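Local coordinates for 2-oxoglutarate carboxylase small subunit (Hydrogenobacter thermophilus, PDB 7KCT), which belongs to the biotin carboxylase family, has an ATP-grasp fold, and binds adenosine-5'-diphosphate, bicarbonate and magnesium, at residues E304-E309 / I394-V399; L246-P251 / E344-A349; E218-G223 / G233-S238; I274-A279 / M297-Q302. All blocks are in the same frame, centred on the assembly; numbering follows the deposited sequence.

From the N terminus, the chain first closes the short loop of contact 3, the hairpin of strands 215-223 and 229-236 in the ATP-grasp sheet. Strand 244-250 then opens contact 2, whose long loop ends only at strand 341-351. Within that loop contact 4 opens and closes, joining the two ends of the hairpin 278-286 / 292-298. Contact 1 begins just afterwards, at 304-309, still inside the loop of contact 2, but closes beyond it at 394-399, so the two cross. Contacts 3 and 4 meet in one antiparallel sheet, while contacts 1 and 2 tie ATP-grasp elements to the C-terminal strands. Contacts 1, 2 and 4 share one adenosine-5'-diphosphate.

Contact 1: E304-E309 / I394-V399; sequences EHPVTE and IAKLIV. With ADP (adenosine-5'-diphosphate), chain D.
The imidazole of His-305 has the ammonium of Lys-396 near it, set obliquely to the ring, with CE1 of His-305 4.3 Å from NZ of Lys-396. One face of that ring is covered by CD of Pro-306, which sits 3.3 Å above the plane and over the ring centre; at its edge, in the plane, lies the carboxylate carbon of Glu-309. ND1 is hydrogen-bonded to the carbonyl oxygen of Gln-302. Lys-396 reaches the turn alongside the proline, its CE 4.2 Å from CG of Pro-306, and its NZ is held by a salt bridge to Glu-21 and a hydrogen bond to the carbonyl of Val-303. The second flat group, the carboxylate of Glu-304, turns from the strand to the nucleotide: Glu-304 OE1 lies 2.5 Å from O2B of adenosine-5'-diphosphate. Salt bridges tie the same carboxylate to Lys-245 (at OE2) and Arg-346 (at OE1).

The framework is a helix on a sheet. The first turn of helix 305-312, from the ATP-grasp part of the chain, lies over strand 393-401 of the C-terminal part, the two local axes 8.8 Å apart and only 19° from parallel. The strand itself is irregular at its start, where Ile-394 and Ala-395 both oppose Ile-347 in a classic beta bulge.

Further along, the join becomes apolar. Ile-398 and Pro-306 cross at about a right angle, and CD1 of Ile-398 rests 3.8 Å from CB of Pro-306. With its CG1 opposite the carbonyl carbon (chi1 -57°), Ile-398 sends that longer branch to the proline and leaves CG2 for Val-307, whose CG1 stands 4.5 Å from it.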
# COMPACT_ATOMS: atom_id res chain seq x y z
N GLU A 304 -12.02 9.33 -5.91
CA GLU A 304 -11.35 9.54 -4.64
C GLU A 304 -11.89 8.68 -3.50
O GLU A 304 -11.53 8.92 -2.33
CB GLU A 304 -11.45 11.04 -4.29
CG GLU A 304 -12.91 11.60 -4.11
CD GLU A 304 -13.57 12.21 -5.37
OE1 GLU A 304 -13.19 11.92 -6.52
OE2 GLU A 304 -14.51 13.04 -5.22
N HIS A 305 -12.66 7.63 -3.81
CA HIS A 305 -13.15 6.75 -2.76
C HIS A 305 -12.05 6.14 -1.89
O HIS A 305 -12.36 5.78 -0.74
CB HIS A 305 -14.04 5.63 -3.34
CG HIS A 305 -13.28 4.54 -4.03
ND1 HIS A 305 -13.03 4.59 -5.39
CD2 HIS A 305 -12.75 3.37 -3.59
CE1 HIS A 305 -12.34 3.51 -5.74
NE2 HIS A 305 -12.14 2.76 -4.67
N PRO A 306 -10.81 5.95 -2.35
CA PRO A 306 -9.83 5.30 -1.46
C PRO A 306 -9.52 6.07 -0.19
O PRO A 306 -9.30 5.42 0.84
CB PRO A 306 -8.59 5.14 -2.36
CG PRO A 306 -9.19 4.98 -3.74
CD PRO A 306 -10.33 6.00 -3.75
N VAL A 307 -9.56 7.41 -0.16
CA VAL A 307 -9.23 8.07 1.10
C VAL A 307 -10.22 7.67 2.18
O VAL A 307 -9.87 7.52 3.35
CB VAL A 307 -9.15 9.61 0.97
CG1 VAL A 307 -8.00 10.02 0.04
CG2 VAL A 307 -10.46 10.27 0.56
N THR A 308 -11.48 7.50 1.80
CA THR A 308 -12.50 7.09 2.76
C THR A 308 -12.29 5.66 3.22
O THR A 308 -12.51 5.35 4.40
CB THR A 308 -13.89 7.25 2.14
OG1 THR A 308 -14.12 8.64 1.84
CG2 THR A 308 -14.95 6.68 3.14
N GLU A 309 -11.85 4.77 2.31
CA GLU A 309 -11.54 3.40 2.71
C GLU A 309 -10.40 3.36 3.70
O GLU A 309 -10.39 2.52 4.62
CB GLU A 309 -11.20 2.54 1.48
CG GLU A 309 -12.26 2.50 0.43
CD GLU A 309 -11.85 1.63 -0.77
OE1 GLU A 309 -10.64 1.50 -1.10
OE2 GLU A 309 -12.75 1.03 -1.38
N ILE A 394 -3.05 8.86 -14.74
CA ILE A 394 -2.07 7.77 -14.78
C ILE A 394 -2.16 6.91 -13.53
O ILE A 394 -2.03 5.68 -13.59
CB ILE A 394 -0.63 8.32 -14.90
CG1 ILE A 394 -0.29 8.98 -16.21
CG2 ILE A 394 0.42 7.20 -14.58
CD1 ILE A 394 1.02 9.72 -16.10
N ALA A 395 -2.25 7.55 -12.36
CA ALA A 395 -2.13 6.83 -11.11
C ALA A 395 -2.78 7.70 -10.05
O ALA A 395 -2.92 8.91 -10.22
CB ALA A 395 -0.68 6.54 -10.75
N LYS A 396 -3.26 7.06 -9.01
CA LYS A 396 -3.69 7.73 -7.78
C LYS A 396 -2.73 7.28 -6.70
O LYS A 396 -2.53 6.07 -6.51
CB LYS A 396 -5.12 7.39 -7.39
CG LYS A 396 -6.09 7.56 -8.54
CD LYS A 396 -7.57 7.44 -8.14
CE LYS A 396 -7.94 6.05 -7.65
NZ LYS A 396 -9.37 5.76 -7.95
N LEU A 397 -2.07 8.22 -6.07
CA LEU A 397 -1.22 7.93 -4.93
C LEU A 397 -2.00 8.25 -3.66
O LEU A 397 -2.46 9.38 -3.50
CB LEU A 397 0.06 8.75 -5.00
CG LEU A 397 1.12 8.54 -3.95
CD1 LEU A 397 1.46 7.09 -3.96
CD2 LEU A 397 2.28 9.48 -4.33
N ILE A 398 -2.14 7.28 -2.77
CA ILE A 398 -2.94 7.44 -1.55
C ILE A 398 -2.08 7.15 -0.35
O ILE A 398 -1.35 6.15 -0.36
CB ILE A 398 -4.16 6.52 -1.54
CG1 ILE A 398 -5.01 6.79 -2.77
CG2 ILE A 398 -4.98 6.70 -0.22
CD1 ILE A 398 -5.10 5.61 -3.69
N VAL A 399 -2.14 8.01 0.67
CA VAL A 399 -1.39 7.74 1.89
C VAL A 399 -2.32 7.83 3.08
O VAL A 399 -3.42 8.39 3.02
CB VAL A 399 -0.16 8.65 2.13
CG1 VAL A 399 0.73 8.65 0.89
CG2 VAL A 399 -0.54 10.10 2.58
PB ADP D . -15.09 12.25 -9.45
O1B ADP D . -15.20 10.73 -9.46
O2B ADP D . -14.76 13.02 -8.19
O3B ADP D . -16.04 12.96 -10.37
PA ADP D . -13.72 13.31 -11.81
O1A ADP D . -12.53 13.36 -12.70
O2A ADP D . -14.84 14.34 -11.85
O3A ADP D . -13.54 12.71 -10.35
O5' ADP D . -14.70 11.91 -12.80
C5' ADP D . -13.77 11.04 -13.58
C4' ADP D . -14.22 10.78 -14.95
O4' ADP D . -15.61 10.83 -15.16
C3' ADP D . -13.49 11.99 -15.78
O3' ADP D . -13.08 11.50 -16.94
C2' ADP D . -14.75 12.94 -15.84
O2' ADP D . -14.77 13.68 -16.97
C1' ADP D . -15.81 11.82 -16.07
N9 ADP D . -17.22 12.19 -15.64
C8 ADP D . -17.68 12.72 -14.41
N7 ADP D . -19.01 12.96 -14.39
C5 ADP D . -19.45 12.53 -15.63
C6 ADP D . -20.73 12.51 -16.20
N6 ADP D . -21.82 12.98 -15.48
N1 ADP D . -20.92 12.04 -17.47
C2 ADP D . -19.77 11.62 -18.11
N3 ADP D . -18.47 11.58 -17.70
C4 ADP D . -18.36 12.04 -16.42

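Contact 2: L246-P251 / E344-A349; sequences LVEIAP and ECRINA. With ADP (adenosine-5'-diphosphate), chain D.
Glu-248, which has the most surface buried by this contact, forms a salt bridge with Arg-346 and brings its other oxygen close to the carboxylate of Glu-344. At the guanidinium edge, OE2 of Glu-248 accepts from NE of Arg-346 at 2.7 Å through the syn lone pair, and more weakly from NH2. OE1 of Glu-248 comes within 2.8 Å of OE1 of Glu-344, the two carboxylate planes being 78° apart. Glu-344 arrives as an extended chain, while Glu-248 bends at chi2 (104°), placing one oxygen at Arg-346 and the other near Glu-344. Their backbones form a hydrogen-bonded pair.

Leu-246 has CG opposite its backbone nitrogen (chi1 -170°), from where CD1 reaches ND2 of Asn-348 (3.9 Å) and the carbonyl oxygen of Arg-346 (4.0 Å); its own O accepts from Arg-346 N.

NH2 of Arg-346 is 2.9 Å from O3A of adenosine-5'-diphosphate and NH1 3.1 Å from its O1A; NH2 also makes a salt bridge to Glu-304. Glu-248 thus helps to position the arginine from the second shell. On the other face, Val-247 and Cys-345 pack against Leu-430 of helix 427-435, while helix 305-312 covers Glu-344 and strand 393-401 flanks strand 341-351.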
# COMPACT_ATOMS: atom_id res chain seq x y z
N LEU A 246 -7.98 17.52 -7.78
CA LEU A 246 -6.57 17.13 -7.89
C LEU A 246 -6.05 16.50 -6.62
O LEU A 246 -5.26 15.54 -6.67
CB LEU A 246 -5.73 18.35 -8.23
CG LEU A 246 -4.28 18.25 -8.64
CD1 LEU A 246 -4.18 17.51 -9.94
CD2 LEU A 246 -3.75 19.72 -8.73
N VAL A 247 -6.47 17.02 -5.47
CA VAL A 247 -6.05 16.53 -4.18
C VAL A 247 -7.28 16.37 -3.30
O VAL A 247 -8.08 17.30 -3.15
CB VAL A 247 -5.05 17.47 -3.50
CG1 VAL A 247 -4.74 16.93 -2.09
CG2 VAL A 247 -3.77 17.68 -4.38
N GLU A 248 -7.37 15.25 -2.64
CA GLU A 248 -8.51 14.95 -1.79
C GLU A 248 -8.03 14.43 -0.45
O GLU A 248 -7.08 13.64 -0.38
CB GLU A 248 -9.40 13.89 -2.51
CG GLU A 248 -9.85 14.29 -3.91
CD GLU A 248 -9.11 13.58 -5.05
OE1 GLU A 248 -8.13 12.83 -4.82
OE2 GLU A 248 -9.56 13.74 -6.20
N ILE A 249 -8.71 14.84 0.63
CA ILE A 249 -8.35 14.36 1.95
C ILE A 249 -9.58 13.86 2.69
O ILE A 249 -10.70 14.32 2.46
CB ILE A 249 -7.64 15.45 2.80
CG1 ILE A 249 -8.63 16.52 3.21
CG2 ILE A 249 -6.52 16.17 2.01
CD1 ILE A 249 -8.11 17.60 4.21
N ALA A 250 -9.34 13.01 3.67
CA ALA A 250 -10.39 12.49 4.53
C ALA A 250 -9.82 12.27 5.92
O ALA A 250 -8.66 11.85 6.05
CB ALA A 250 -10.99 11.16 4.01
N PRO A 251 -10.57 12.64 6.99
CA PRO A 251 -11.82 13.43 6.90
C PRO A 251 -11.44 14.85 6.46
O PRO A 251 -10.26 15.13 6.31
CB PRO A 251 -12.37 13.39 8.34
CG PRO A 251 -11.11 13.25 9.21
CD PRO A 251 -10.18 12.35 8.37
N GLU A 344 -5.08 11.73 -1.04
CA GLU A 344 -4.95 11.21 -2.38
C GLU A 344 -4.52 12.33 -3.31
O GLU A 344 -5.12 13.41 -3.33
CB GLU A 344 -6.27 10.58 -2.88
CG GLU A 344 -6.29 10.34 -4.43
CD GLU A 344 -7.55 9.62 -4.93
OE1 GLU A 344 -8.43 10.21 -5.61
OE2 GLU A 344 -7.64 8.42 -4.67
N CYS A 345 -3.55 12.03 -4.16
CA CYS A 345 -3.13 12.94 -5.21
C CYS A 345 -3.33 12.25 -6.55
O CYS A 345 -2.96 11.09 -6.72
CB CYS A 345 -1.69 13.39 -5.03
SG CYS A 345 -1.37 14.35 -3.54
N ARG A 346 -3.94 12.97 -7.49
CA ARG A 346 -4.12 12.47 -8.85
C ARG A 346 -2.85 12.77 -9.61
O ARG A 346 -2.43 13.93 -9.70
CB ARG A 346 -5.31 13.13 -9.53
CG ARG A 346 -6.55 12.98 -8.70
CD ARG A 346 -7.75 13.10 -9.57
NE ARG A 346 -8.99 13.09 -8.81
CZ ARG A 346 -10.17 13.13 -9.39
NH1 ARG A 346 -10.21 13.16 -10.72
NH2 ARG A 346 -11.28 13.18 -8.66
N ILE A 347 -2.24 11.71 -10.15
CA ILE A 347 -1.06 11.82 -10.99
C ILE A 347 -1.57 11.81 -12.42
O ILE A 347 -1.90 10.75 -12.95
CB ILE A 347 -0.07 10.67 -10.78
CG1 ILE A 347 0.11 10.35 -9.31
CG2 ILE A 347 1.21 10.98 -11.47
CD1 ILE A 347 0.65 11.40 -8.58
N ASN A 348 -1.65 12.99 -13.04
CA ASN A 348 -2.17 13.12 -14.39
C ASN A 348 -1.04 13.39 -15.36
O ASN A 348 -0.03 14.02 -15.01
CB ASN A 348 -3.20 14.27 -14.50
CG ASN A 348 -4.38 14.10 -13.57
OD1 ASN A 348 -4.91 13.01 -13.40
ND2 ASN A 348 -4.82 15.21 -12.98
N ALA A 349 -1.22 12.92 -16.58
CA ALA A 349 -0.30 13.24 -17.67
C ALA A 349 -0.74 14.60 -18.22
O ALA A 349 -1.58 14.68 -19.11
CB ALA A 349 -0.34 12.17 -18.76
PB ADP D . -15.09 12.25 -9.45
O1B ADP D . -15.20 10.73 -9.46
O2B ADP D . -14.76 13.02 -8.19
O3B ADP D . -16.04 12.96 -10.37
PA ADP D . -13.72 13.31 -11.81
O1A ADP D . -12.53 13.36 -12.70
O2A ADP D . -14.84 14.34 -11.85
O3A ADP D . -13.54 12.71 -10.35
O5' ADP D . -14.70 11.91 -12.80
C5' ADP D . -13.77 11.04 -13.58
C4' ADP D . -14.22 10.78 -14.95
O4' ADP D . -15.61 10.83 -15.16
C3' ADP D . -13.49 11.99 -15.78
O3' ADP D . -13.08 11.50 -16.94
C2' ADP D . -14.75 12.94 -15.84
O2' ADP D . -14.77 13.68 -16.97
C1' ADP D . -15.81 11.82 -16.07
N9 ADP D . -17.22 12.19 -15.64
C8 ADP D . -17.68 12.72 -14.41
N7 ADP D . -19.01 12.96 -14.39
C5 ADP D . -19.45 12.53 -15.63
C6 ADP D . -20.73 12.51 -16.20
N6 ADP D . -21.82 12.98 -15.48
N1 ADP D . -20.92 12.04 -17.47
C2 ADP D . -19.77 11.62 -18.11
N3 ADP D . -18.47 11.58 -17.70
C4 ADP D . -18.36 12.04 -16.42

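Contact 3: E218-G223 / G233-S238; sequences EFQVLG and GERDCS
Charged and polar side chains on one face of this hairpin converge on the guanidinium of Arg-235. Its NE donates a nearly straight bond (167°) to OE2 of Glu-218 at 2.8 Å, and NH2 adds a weak one, completing a salt bridge in which the carboxylate stands 87° to the guanidinium plane, while OE1 makes a salt bridge to Lys-245. At the far end both NH1 and NH2 grip a single atom, OE1 of Gln-220; NH1, at 2.9 Å, uses a lone pair in the carbonyl plane, whereas NH2 comes from above that plane. The arginine chain bends at chi3 (-84°), which lets one flat group serve both partners along its edge. SG of Cys-237 lies 3.2 Å from OE2 of Glu-218.

The backbone bonds are those of an antiparallel hairpin. Glu-218 and Arg-235 form a hydrogen-bonded pair, with Arg-235 N 2.8 Å from Glu-218 O, and Gln-220 N bonds Gly-233 O.

Aromatic packing occupies the opposite face. CB of Glu-234 sits over the centre of the Phe-219 ring, 3.8 Å from its centroid, in a CH-pi contact.

Asp-236 OD1 accepts from Ser-238 N in an Asx turn. Strand 229-236 pairs with 215-223, and Asp-236 is also backbone-bonded to Ile-249 of strand 244-250; 215-223 has 278-286 on its other flank, and Arg-235 reaches past the sheet to Gln-302 and to Thr-308 of helix 305-312.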
# COMPACT_ATOMS: atom_id res chain seq x y z
N GLU A 218 -17.66 16.64 0.66
CA GLU A 218 -18.57 15.65 0.09
C GLU A 218 -18.69 14.45 1.01
O GLU A 218 -17.72 14.06 1.67
CB GLU A 218 -18.12 15.22 -1.32
CG GLU A 218 -16.82 14.48 -1.30
CD GLU A 218 -16.34 14.13 -2.67
OE1 GLU A 218 -16.86 14.74 -3.64
OE2 GLU A 218 -15.43 13.27 -2.79
N PHE A 219 -19.91 13.92 1.11
CA PHE A 219 -20.23 12.80 1.99
C PHE A 219 -20.47 11.53 1.19
O PHE A 219 -21.24 11.52 0.23
CB PHE A 219 -21.50 13.08 2.83
CG PHE A 219 -21.24 13.86 4.07
CD1 PHE A 219 -21.14 15.23 4.02
CD2 PHE A 219 -21.07 13.24 5.26
CE1 PHE A 219 -20.88 15.96 5.16
CE2 PHE A 219 -20.81 13.98 6.41
CZ PHE A 219 -20.71 15.34 6.33
N GLN A 220 -19.88 10.45 1.67
CA GLN A 220 -19.97 9.14 1.05
C GLN A 220 -21.12 8.38 1.70
O GLN A 220 -21.17 8.28 2.94
CB GLN A 220 -18.66 8.40 1.29
CG GLN A 220 -18.61 6.99 0.77
CD GLN A 220 -18.59 6.92 -0.72
OE1 GLN A 220 -17.62 7.34 -1.37
NE2 GLN A 220 -19.67 6.39 -1.30
N VAL A 221 -22.05 7.89 0.89
CA VAL A 221 -23.08 7.00 1.43
C VAL A 221 -22.93 5.63 0.80
O VAL A 221 -22.40 5.48 -0.31
CB VAL A 221 -24.52 7.54 1.23
CG1 VAL A 221 -24.66 8.97 1.79
CG2 VAL A 221 -24.93 7.49 -0.21
N LEU A 222 -23.39 4.61 1.53
CA LEU A 222 -23.41 3.21 1.12
C LEU A 222 -24.69 2.57 1.66
O LEU A 222 -24.92 2.63 2.87
CB LEU A 222 -22.17 2.50 1.65
CG LEU A 222 -21.91 1.07 1.18
CD1 LEU A 222 -21.64 1.05 -0.30
CD2 LEU A 222 -20.73 0.45 1.92
N GLY A 223 -25.53 2.01 0.78
CA GLY A 223 -26.76 1.35 1.20
C GLY A 223 -26.93 -0.01 0.55
O GLY A 223 -26.46 -0.25 -0.56
N GLY A 233 -18.63 9.27 6.37
CA GLY A 233 -17.94 10.50 6.62
C GLY A 233 -17.71 11.25 5.33
O GLY A 233 -18.28 10.96 4.28
N GLU A 234 -16.88 12.28 5.44
CA GLU A 234 -16.72 13.23 4.37
C GLU A 234 -15.27 13.30 3.89
O GLU A 234 -14.35 12.75 4.48
CB GLU A 234 -17.23 14.61 4.81
CG GLU A 234 -16.27 15.49 5.55
CD GLU A 234 -15.90 15.00 6.91
OE1 GLU A 234 -15.10 15.72 7.53
OE2 GLU A 234 -16.37 13.93 7.36
N ARG A 235 -15.12 13.95 2.75
CA ARG A 235 -13.83 14.25 2.16
C ARG A 235 -13.82 15.71 1.76
O ARG A 235 -14.82 16.25 1.29
CB ARG A 235 -13.58 13.40 0.92
CG ARG A 235 -13.80 11.90 1.14
CD ARG A 235 -13.55 11.18 -0.21
NE ARG A 235 -14.69 11.16 -1.13
CZ ARG A 235 -15.58 10.16 -1.25
NH1 ARG A 235 -15.51 9.08 -0.49
NH2 ARG A 235 -16.54 10.25 -2.17
N ASP A 236 -12.65 16.32 1.87
CA ASP A 236 -12.43 17.67 1.36
C ASP A 236 -11.69 17.59 0.02
O ASP A 236 -10.53 17.17 -0.04
CB ASP A 236 -11.63 18.48 2.38
CG ASP A 236 -11.51 19.94 1.99
OD1 ASP A 236 -11.55 20.23 0.78
OD2 ASP A 236 -11.34 20.78 2.90
N CYS A 237 -12.35 18.01 -1.04
CA CYS A 237 -11.83 17.96 -2.39
C CYS A 237 -11.70 19.37 -2.98
O CYS A 237 -11.89 19.56 -4.18
CB CYS A 237 -12.71 17.06 -3.26
SG CYS A 237 -13.06 15.46 -2.45
N SER A 238 -11.30 20.35 -2.17
CA SER A 238 -11.31 21.74 -2.62
C SER A 238 -10.23 22.04 -3.65
O SER A 238 -10.46 22.83 -4.58
CB SER A 238 -11.15 22.69 -1.43
OG SER A 238 -12.21 22.48 -0.53

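Contact 4: I274-A279 / M297-Q302; sequences IGYYSA and MNTRIQ. With ADP (adenosine-5'-diphosphate), chain D.
Tyr-276 carries its ring across to Met-297 and Thr-299. Its CB points toward the 297-302 segment, and with CG swung away from the backbone nitrogen (chi1 -160°) the ring is set beside Met-297. CG, the first ring atom, is 4.1 Å from CE of Met-297. CD1 is closer to that methyl, and CE1 comes to 3.7 Å from it; the methyl sits over the centre of one face in a CH-pi contact. The extended methionine arrives from the opposite direction, and its sulfur makes the pair a Met-aromatic contact. CE1 also meets CG2 of Thr-299 at the ring edge, 3.9 Å away. At the tip, OH donates to Ala-279 O at 2.7 Å, pinning the ring to its own segment, and lies 3.0 Å from CA of Thr-299.

The segments include the first residues of strand 278-286 and the last of strand 292-298, a hairpin of the ATP-grasp sheet. Gly-275, with positive phi, is the C-prime residue of a Schellman motif that ends the preceding helix, and Thr-299 centres an inverse gamma turn just past the second strand. Helix 115-120 lies against Ile-274, Tyr-276 and Thr-299.

Ala-279 CB touches CD1 of Ile-301 at 4.3 Å. Arg-300 CB points away from the other segment, and its guanidinium meets the nucleotide: NH1 bonds O1B and NH2 bonds O3B of adenosine-5'-diphosphate, each at 2.9 Å, while NH1 also donates to Ile-301 O, which helps fix the rotation of the guanidinium.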
# COMPACT_ATOMS: atom_id res chain seq x y z
N ILE A 274 -35.13 8.65 -1.13
CA ILE A 274 -35.20 8.37 -2.56
C ILE A 274 -34.88 6.90 -2.85
O ILE A 274 -34.68 6.52 -4.01
CB ILE A 274 -34.27 9.30 -3.38
CG1 ILE A 274 -32.80 9.08 -3.03
CG2 ILE A 274 -34.64 10.76 -3.18
CD1 ILE A 274 -31.85 9.89 -3.89
N GLY A 275 -34.82 6.08 -1.82
CA GLY A 275 -34.49 4.67 -1.96
C GLY A 275 -33.14 4.42 -2.60
O GLY A 275 -33.04 3.65 -3.55
N TYR A 276 -32.08 5.05 -2.06
CA TYR A 276 -30.73 4.88 -2.61
C TYR A 276 -30.13 3.59 -2.07
O TYR A 276 -30.25 3.30 -0.88
CB TYR A 276 -29.80 6.07 -2.25
CG TYR A 276 -28.61 6.16 -3.19
CD1 TYR A 276 -28.74 6.72 -4.43
CD2 TYR A 276 -27.35 5.65 -2.84
CE1 TYR A 276 -27.71 6.76 -5.31
CE2 TYR A 276 -26.27 5.71 -3.75
CZ TYR A 276 -26.48 6.25 -4.98
OH TYR A 276 -25.50 6.36 -5.97
N TYR A 277 -29.43 2.84 -2.92
CA TYR A 277 -28.54 1.77 -2.47
C TYR A 277 -27.31 1.74 -3.39
O TYR A 277 -27.26 2.41 -4.42
CB TYR A 277 -29.25 0.39 -2.40
CG TYR A 277 -30.00 -0.07 -3.65
CD1 TYR A 277 -29.31 -0.44 -4.80
CD2 TYR A 277 -31.41 -0.20 -3.65
CE1 TYR A 277 -29.98 -0.87 -5.93
CE2 TYR A 277 -32.10 -0.64 -4.80
CZ TYR A 277 -31.38 -0.98 -5.93
OH TYR A 277 -32.02 -1.41 -7.08
N SER A 278 -26.31 0.96 -2.98
CA SER A 278 -25.00 0.93 -3.62
C SER A 278 -24.28 2.17 -3.08
O SER A 278 -24.70 2.74 -2.07
CB SER A 278 -25.04 0.94 -5.14
OG SER A 278 -23.73 0.62 -5.61
N ALA A 279 -23.21 2.58 -3.75
CA ALA A 279 -22.40 3.71 -3.36
C ALA A 279 -22.88 4.95 -4.09
O ALA A 279 -23.34 4.90 -5.24
CB ALA A 279 -20.92 3.48 -3.66
N MET A 297 -25.42 15.42 -6.46
CA MET A 297 -25.20 14.05 -6.01
C MET A 297 -24.55 13.31 -7.17
O MET A 297 -24.90 13.54 -8.32
CB MET A 297 -26.50 13.35 -5.62
CG MET A 297 -26.25 11.95 -5.09
SD MET A 297 -27.67 11.06 -4.38
CE MET A 297 -26.75 9.84 -3.41
N ASN A 298 -23.60 12.42 -6.88
CA ASN A 298 -23.01 11.57 -7.91
C ASN A 298 -23.48 10.15 -7.58
O ASN A 298 -23.17 9.65 -6.50
CB ASN A 298 -21.47 11.62 -7.92
CG ASN A 298 -20.92 12.90 -8.54
OD1 ASN A 298 -19.85 13.38 -8.15
ND2 ASN A 298 -21.59 13.41 -9.55
N THR A 299 -24.25 9.55 -8.47
CA THR A 299 -24.88 8.26 -8.20
C THR A 299 -24.00 7.11 -8.72
O THR A 299 -24.38 6.36 -9.62
CB THR A 299 -26.27 8.20 -8.82
OG1 THR A 299 -26.17 8.42 -10.22
CG2 THR A 299 -27.17 9.27 -8.22
N ARG A 300 -22.79 7.03 -8.16
CA ARG A 300 -21.74 6.13 -8.64
C ARG A 300 -20.57 6.20 -7.67
O ARG A 300 -20.53 7.06 -6.78
CB ARG A 300 -21.32 6.50 -10.06
CG ARG A 300 -20.93 8.00 -10.23
CD ARG A 300 -19.97 8.24 -11.39
NE ARG A 300 -19.59 9.64 -11.60
CZ ARG A 300 -18.58 10.28 -10.99
NH1 ARG A 300 -17.81 9.64 -10.09
NH2 ARG A 300 -18.35 11.56 -11.29
N ILE A 301 -19.62 5.28 -7.84
CA ILE A 301 -18.34 5.41 -7.16
C ILE A 301 -17.63 6.64 -7.71
O ILE A 301 -17.83 7.02 -8.86
CB ILE A 301 -17.49 4.14 -7.37
CG1 ILE A 301 -16.38 4.05 -6.33
CG2 ILE A 301 -16.92 4.10 -8.81
CD1 ILE A 301 -16.82 3.63 -4.95
N GLN A 302 -16.81 7.27 -6.89
CA GLN A 302 -15.96 8.36 -7.34
C GLN A 302 -14.48 7.98 -7.33
O GLN A 302 -14.03 7.14 -6.55
CB GLN A 302 -16.14 9.58 -6.44
CG GLN A 302 -17.50 10.17 -6.43
CD GLN A 302 -17.54 11.42 -5.58
OE1 GLN A 302 -17.27 11.37 -4.38
NE2 GLN A 302 -17.81 12.56 -6.20
PB ADP D . -15.09 12.25 -9.45
O1B ADP D . -15.20 10.73 -9.46
O2B ADP D . -14.76 13.02 -8.19
O3B ADP D . -16.04 12.96 -10.37
PA ADP D . -13.72 13.31 -11.81
O1A ADP D . -12.53 13.36 -12.70
O2A ADP D . -14.84 14.34 -11.85
O3A ADP D . -13.54 12.71 -10.35
O5' ADP D . -14.70 11.91 -12.80
C5' ADP D . -13.77 11.04 -13.58
C4' ADP D . -14.22 10.78 -14.95
O4' ADP D . -15.61 10.83 -15.16
C3' ADP D . -13.49 11.99 -15.78
O3' ADP D . -13.08 11.50 -16.94
C2' ADP D . -14.75 12.94 -15.84
O2' ADP D . -14.77 13.68 -16.97
C1' ADP D . -15.81 11.82 -16.07
N9 ADP D . -17.22 12.19 -15.64
C8 ADP D . -17.68 12.72 -14.41
N7 ADP D . -19.01 12.96 -14.39
C5 ADP D . -19.45 12.53 -15.63
C6 ADP D . -20.73 12.51 -16.20
N6 ADP D . -21.82 12.98 -15.48
N1 ADP D . -20.92 12.04 -17.47
C2 ADP D . -19.77 11.62 -18.11
N3 ADP D . -18.47 11.58 -17.70
C4 ADP D . -18.36 12.04 -16.42